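Local atomic coordinates of dihydropteroate synthase (Mycobacterium smegmatis, PDB entry 6OMZ), a protein that probably catalyses the condensation of para-aminobenzoate with 6-hydroxymethyl-7,8-dihydropterin diphosphate to form 7,8-dihydropteroate, the immediate precursor of folates. Residues Q23-V28 and G267-D272; A59-V64 and G96-I101. The protein carries 1 engineered substitution. All coordinates share one frame; numbering follows the deposited sequence.

Interaction 1: Q23-V28 and G267-D272; sequences QVMGVV and GVRVHD. With PMM (pterin-6-yl-methyl-monophosphate), chain D.
Val27 lays its CG2 methyl over the centre of one flat face of the Arg269 guanidinium, 3.4 Å from CZ. The opposite face carries the bound pterin-6-yl-methyl-monophosphate, whose N8 lies 3.2 Å from Arg269 CZ, so the planar cation is sandwiched between a small apolar methyl and an aromatic ligand. An extended chain, with CG anti to the backbone N (chi1 -176°), carries the guanidinium this far; on the way Met25 SD passes 3.8 Å from Arg269 CG. At the guanidinium edge, NH1 and NH2 of Arg269 both donate to O2P of the phosphate, NH1 at 2.8 Å, a double grip suited to arginine, whose two terminal nitrogens belong to one planar cation. The other methyl of Val27, CG1, packs 3.7 Å from CE1 of His271, whose NE2 donates to O1P at 2.6 Å. On the reverse of the sheet, Val24 CG1 meets Val270 CG2 at 4.0 Å, compact beta-branched residues fitting beneath helices 250-262 and 273-287. Four backbone hydrogen bonds, from Val268 N to Gln23 O onward to Val27 N with Val270 O, join the parallel strands. The first and last strands of a TIM barrel meet in this way, with the ligand's phosphate bound at their C-terminal ends.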
# COMPACT_ATOMS: atom_id res chain seq x y z
N GLN A 23 -2.30 -7.54 9.32
CA GLN A 23 -2.46 -8.12 8.00
C GLN A 23 -1.24 -7.82 7.15
O GLN A 23 -0.86 -6.66 6.98
CB GLN A 23 -3.72 -7.56 7.32
CG GLN A 23 -4.98 -7.72 8.15
CD GLN A 23 -5.38 -9.17 8.30
OE1 GLN A 23 -5.20 -9.77 9.36
NE2 GLN A 23 -5.90 -9.75 7.23
N VAL A 24 -0.62 -8.86 6.60
CA VAL A 24 0.50 -8.66 5.68
C VAL A 24 -0.05 -8.61 4.26
O VAL A 24 -0.63 -9.58 3.77
CB VAL A 24 1.56 -9.75 5.84
CG1 VAL A 24 2.63 -9.62 4.75
CG2 VAL A 24 2.21 -9.61 7.21
N MET A 25 0.13 -7.46 3.60
CA MET A 25 -0.34 -7.25 2.23
C MET A 25 0.86 -7.36 1.30
O MET A 25 1.74 -6.49 1.30
CB MET A 25 -1.01 -5.88 2.13
CG MET A 25 -1.42 -5.47 0.72
SD MET A 25 -1.97 -3.76 0.66
CE MET A 25 -3.60 -3.89 1.40
N GLY A 26 0.90 -8.43 0.50
CA GLY A 26 1.98 -8.61 -0.48
C GLY A 26 1.64 -8.01 -1.84
O GLY A 26 0.52 -8.13 -2.33
N VAL A 27 2.63 -7.37 -2.45
CA VAL A 27 2.44 -6.57 -3.66
C VAL A 27 2.71 -7.43 -4.90
O VAL A 27 3.76 -8.06 -5.01
CB VAL A 27 3.37 -5.35 -3.67
CG1 VAL A 27 3.29 -4.60 -5.01
CG2 VAL A 27 3.02 -4.41 -2.54
N VAL A 28 1.76 -7.42 -5.84
CA VAL A 28 1.96 -7.98 -7.18
C VAL A 28 1.63 -6.87 -8.17
O VAL A 28 0.46 -6.50 -8.32
CB VAL A 28 1.09 -9.22 -7.43
CG1 VAL A 28 1.24 -9.70 -8.88
CG2 VAL A 28 1.45 -10.34 -6.46
N GLY A 267 -2.29 -3.07 9.11
CA GLY A 267 -1.60 -3.82 8.08
C GLY A 267 -0.28 -3.19 7.68
O GLY A 267 0.01 -2.04 8.01
N VAL A 268 0.51 -3.98 6.94
CA VAL A 268 1.74 -3.52 6.31
C VAL A 268 1.72 -3.96 4.85
O VAL A 268 1.36 -5.11 4.56
CB VAL A 268 3.01 -4.06 7.03
CG1 VAL A 268 3.13 -3.49 8.43
CG2 VAL A 268 3.00 -5.61 7.10
N ARG A 269 2.12 -3.07 3.94
CA ARG A 269 2.20 -3.37 2.51
C ARG A 269 3.67 -3.59 2.15
O ARG A 269 4.49 -2.68 2.32
CB ARG A 269 1.59 -2.22 1.69
CG ARG A 269 1.53 -2.48 0.17
CD ARG A 269 0.97 -1.24 -0.57
NE ARG A 269 0.95 -1.42 -2.01
CZ ARG A 269 1.99 -1.18 -2.82
NH1 ARG A 269 3.14 -0.75 -2.32
NH2 ARG A 269 1.87 -1.37 -4.13
N VAL A 270 4.00 -4.81 1.69
CA VAL A 270 5.40 -5.19 1.49
C VAL A 270 5.57 -5.97 0.19
O VAL A 270 4.67 -6.65 -0.29
CB VAL A 270 5.96 -6.04 2.66
CG1 VAL A 270 5.87 -5.25 4.00
CG2 VAL A 270 5.21 -7.37 2.77
N HIS A 271 6.78 -5.87 -0.37
CA HIS A 271 7.14 -6.73 -1.49
C HIS A 271 7.68 -8.07 -1.00
O HIS A 271 7.33 -9.13 -1.55
CB HIS A 271 8.20 -6.03 -2.35
CG HIS A 271 7.71 -4.75 -2.97
ND1 HIS A 271 7.10 -4.70 -4.20
CD2 HIS A 271 7.74 -3.47 -2.51
CE1 HIS A 271 6.78 -3.45 -4.48
NE2 HIS A 271 7.15 -2.69 -3.47
N ASP A 272 8.55 -8.05 0.00
CA ASP A 272 9.19 -9.27 0.51
C ASP A 272 8.34 -9.77 1.66
O ASP A 272 8.55 -9.42 2.83
CB ASP A 272 10.63 -9.00 0.95
CG ASP A 272 11.42 -10.28 1.22
OD1 ASP A 272 10.82 -11.33 1.50
OD2 ASP A 272 12.67 -10.21 1.15
N5 PMM D . 3.17 2.62 -2.22
C6 PMM D . 3.13 2.37 -3.54
C7 PMM D . 1.97 1.93 -4.15
N8 PMM D . 0.81 1.74 -3.52
N1 PMM D . -0.37 1.87 -1.58
C2 PMM D . -0.43 2.17 -0.29
N2 PMM D . -1.60 2.09 0.35
N3 PMM D . 0.65 2.58 0.44
C4 PMM D . 1.92 2.76 -0.06
O4 PMM D . 2.84 3.11 0.67
C4A PMM D . 2.04 2.47 -1.51
C8A PMM D . 0.85 2.02 -2.21
C9 PMM D . 4.37 2.71 -4.33
O10 PMM D . 5.43 1.78 -3.98
PA PMM D . 5.82 0.39 -4.74
O1P PMM D . 6.93 -0.18 -3.95
O2P PMM D . 4.59 -0.53 -4.75
O3P PMM D . 6.21 0.72 -6.18
O HOH W 1 6.25 -8.70 -4.19
O HOH W 2 7.00 -7.24 -5.78

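Interaction 2: A59-V64 and G96-I101; sequences AQIIDV and GITISI. With EDO (1,2-ethanediol), chain L.
Asp63 and Ser100 stand side by side on one face of two neighbouring parallel strands, and the aspartate can be followed outward from the backbone. Its CB lies 3.2 Å from Ser100 OG and also packs against Met25 of strand 23-29. CG, anti to the backbone N (chi1 -176°), stays beside the same hydroxyl. At the tip the two oxygens part company: OD1 accepts the hydrogen bond of Ser100 OG at 2.7 Å, approached on the anti side and 22° out of the carboxylate plane, while OD2 forms a salt bridge with Arg269 NE and a weak hydrogen bond with Asn121 ND2. Serine suits this buried place because its short chain, with OG between the backbone N and carbonyl carbon (chi1 58°), sets a donor directly beside the acid. The serine thus helps to fix the rotation of a carboxylate that in turn positions an arginine of the ligand pocket, a second-shell role.

The strands belong to a beta-alpha-beta crossover of the TIM barrel, in which strand 61-65 leads through helix 78-93 to strand 98-102. Backbone bonds pass back and forth between them, among them Val64 N to Ser100 O at 2.8 Å. On the face turned to the helices Ile62, Val64 and Ile99 are apolar, and Val64 CG2 lies 4.0 Å from Ile99 CG2. Such beta-branched residues are at home in strands and fill the layer beneath helices 44-56 and 78-93, where Ile99 reaches Leu92. From the loop before the second strand, Ile97 brings its CG2 to 3.7 Å from Ile62 CG1, and both residues touch Val55. A 1,2-ethanediol, probably from the crystallisation liquor, bridges the two segments: its O1 donates to Gln60 O at 2.7 Å and accepts from Thr98 N at 2.8 Å.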
# COMPACT_ATOMS: atom_id res chain seq x y z
N ALA A 59 1.16 -14.13 3.23
CA ALA A 59 0.39 -12.91 3.03
C ALA A 59 -1.10 -13.17 3.26
O ALA A 59 -1.64 -14.20 2.84
CB ALA A 59 0.62 -12.35 1.62
N GLN A 60 -1.75 -12.24 3.95
CA GLN A 60 -3.21 -12.26 4.09
C GLN A 60 -3.92 -11.61 2.91
O GLN A 60 -5.06 -11.99 2.59
CB GLN A 60 -3.63 -11.52 5.37
CG GLN A 60 -3.44 -12.30 6.66
CD GLN A 60 -2.00 -12.52 7.02
OE1 GLN A 60 -1.22 -11.58 7.12
NE2 GLN A 60 -1.63 -13.79 7.22
N ILE A 61 -3.30 -10.62 2.29
CA ILE A 61 -3.92 -9.85 1.21
C ILE A 61 -2.90 -9.73 0.09
O ILE A 61 -1.72 -9.51 0.35
CB ILE A 61 -4.35 -8.45 1.69
CG1 ILE A 61 -5.36 -8.55 2.84
CG2 ILE A 61 -4.92 -7.62 0.51
CD1 ILE A 61 -5.61 -7.24 3.56
N ILE A 62 -3.35 -9.89 -1.15
CA ILE A 62 -2.50 -9.62 -2.31
C ILE A 62 -2.98 -8.33 -2.95
O ILE A 62 -4.14 -8.23 -3.35
CB ILE A 62 -2.52 -10.77 -3.33
CG1 ILE A 62 -1.99 -12.07 -2.69
CG2 ILE A 62 -1.69 -10.38 -4.54
CD1 ILE A 62 -0.57 -11.94 -2.12
N ASP A 63 -2.09 -7.34 -3.02
CA ASP A 63 -2.38 -6.03 -3.60
C ASP A 63 -1.91 -6.05 -5.06
O ASP A 63 -0.71 -6.04 -5.33
CB ASP A 63 -1.67 -4.93 -2.80
CG ASP A 63 -2.01 -3.52 -3.29
OD1 ASP A 63 -3.21 -3.21 -3.46
OD2 ASP A 63 -1.08 -2.72 -3.47
N VAL A 64 -2.86 -6.08 -6.00
CA VAL A 64 -2.55 -6.19 -7.43
C VAL A 64 -2.60 -4.80 -8.05
O VAL A 64 -3.56 -4.05 -7.84
CB VAL A 64 -3.52 -7.16 -8.12
CG1 VAL A 64 -3.27 -7.20 -9.64
CG2 VAL A 64 -3.38 -8.58 -7.51
N GLY A 96 -9.64 -18.25 -3.74
CA GLY A 96 -10.10 -17.79 -2.44
C GLY A 96 -9.21 -16.76 -1.77
O GLY A 96 -9.30 -16.57 -0.55
N ILE A 97 -8.35 -16.13 -2.54
CA ILE A 97 -7.41 -15.14 -2.01
C ILE A 97 -8.10 -13.80 -1.87
O ILE A 97 -8.89 -13.40 -2.74
CB ILE A 97 -6.18 -15.05 -2.93
CG1 ILE A 97 -5.44 -16.40 -2.91
CG2 ILE A 97 -5.25 -13.89 -2.52
CD1 ILE A 97 -4.37 -16.55 -3.97
N THR A 98 -7.82 -13.08 -0.78
CA THR A 98 -8.31 -11.72 -0.61
C THR A 98 -7.40 -10.75 -1.36
O THR A 98 -6.19 -10.73 -1.14
CB THR A 98 -8.33 -11.33 0.87
OG1 THR A 98 -9.18 -12.23 1.59
CG2 THR A 98 -8.84 -9.90 1.02
N ILE A 99 -8.00 -9.93 -2.22
CA ILE A 99 -7.26 -9.16 -3.21
C ILE A 99 -7.65 -7.69 -3.10
O ILE A 99 -8.84 -7.36 -3.10
CB ILE A 99 -7.55 -9.66 -4.63
CG1 ILE A 99 -7.04 -11.10 -4.79
CG2 ILE A 99 -6.90 -8.73 -5.68
CD1 ILE A 99 -7.65 -11.80 -5.97
N SER A 100 -6.65 -6.82 -3.04
CA SER A 100 -6.89 -5.39 -3.19
C SER A 100 -6.39 -4.94 -4.55
O SER A 100 -5.38 -5.45 -5.05
CB SER A 100 -6.21 -4.58 -2.08
OG SER A 100 -4.82 -4.81 -2.05
N ILE A 101 -7.13 -4.01 -5.17
CA ILE A 101 -6.73 -3.38 -6.42
C ILE A 101 -6.08 -2.03 -6.12
O ILE A 101 -6.71 -1.14 -5.52
CB ILE A 101 -7.93 -3.22 -7.38
CG1 ILE A 101 -7.54 -2.38 -8.62
CG2 ILE A 101 -9.15 -2.61 -6.67
CD1 ILE A 101 -6.54 -3.09 -9.57
C1 EDO L . -4.83 -14.91 1.09
O1 EDO L . -5.94 -14.00 1.07
C2 EDO L . -5.01 -15.86 2.27
O2 EDO L . -6.34 -16.39 2.21
O HOH W 3 -7.49 -12.60 4.59

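How the interactions relate
The centres of the two interactions lie 9 Å apart in one parallel sheet, where the strands run side by side in the order 267-270, 23-29, 61-65, 98-102. Strands 23-29 and 61-65 are the neighbours that join them, by a probable backbone hydrogen bond between Gly26 O and Asp63 N among others. Along the chain interaction 2, a local pairing, is nested inside the long loop that interaction 1 closes by pairing the first strand of the barrel with the last. The salt bridge from Asp63 to Arg269 spans strand 23-29, so polar side chains from both interactions form one network at the ligand pocket; the side chain of Asp63 lies about 5 Å from the bound pterin-6-yl-methyl-monophosphate.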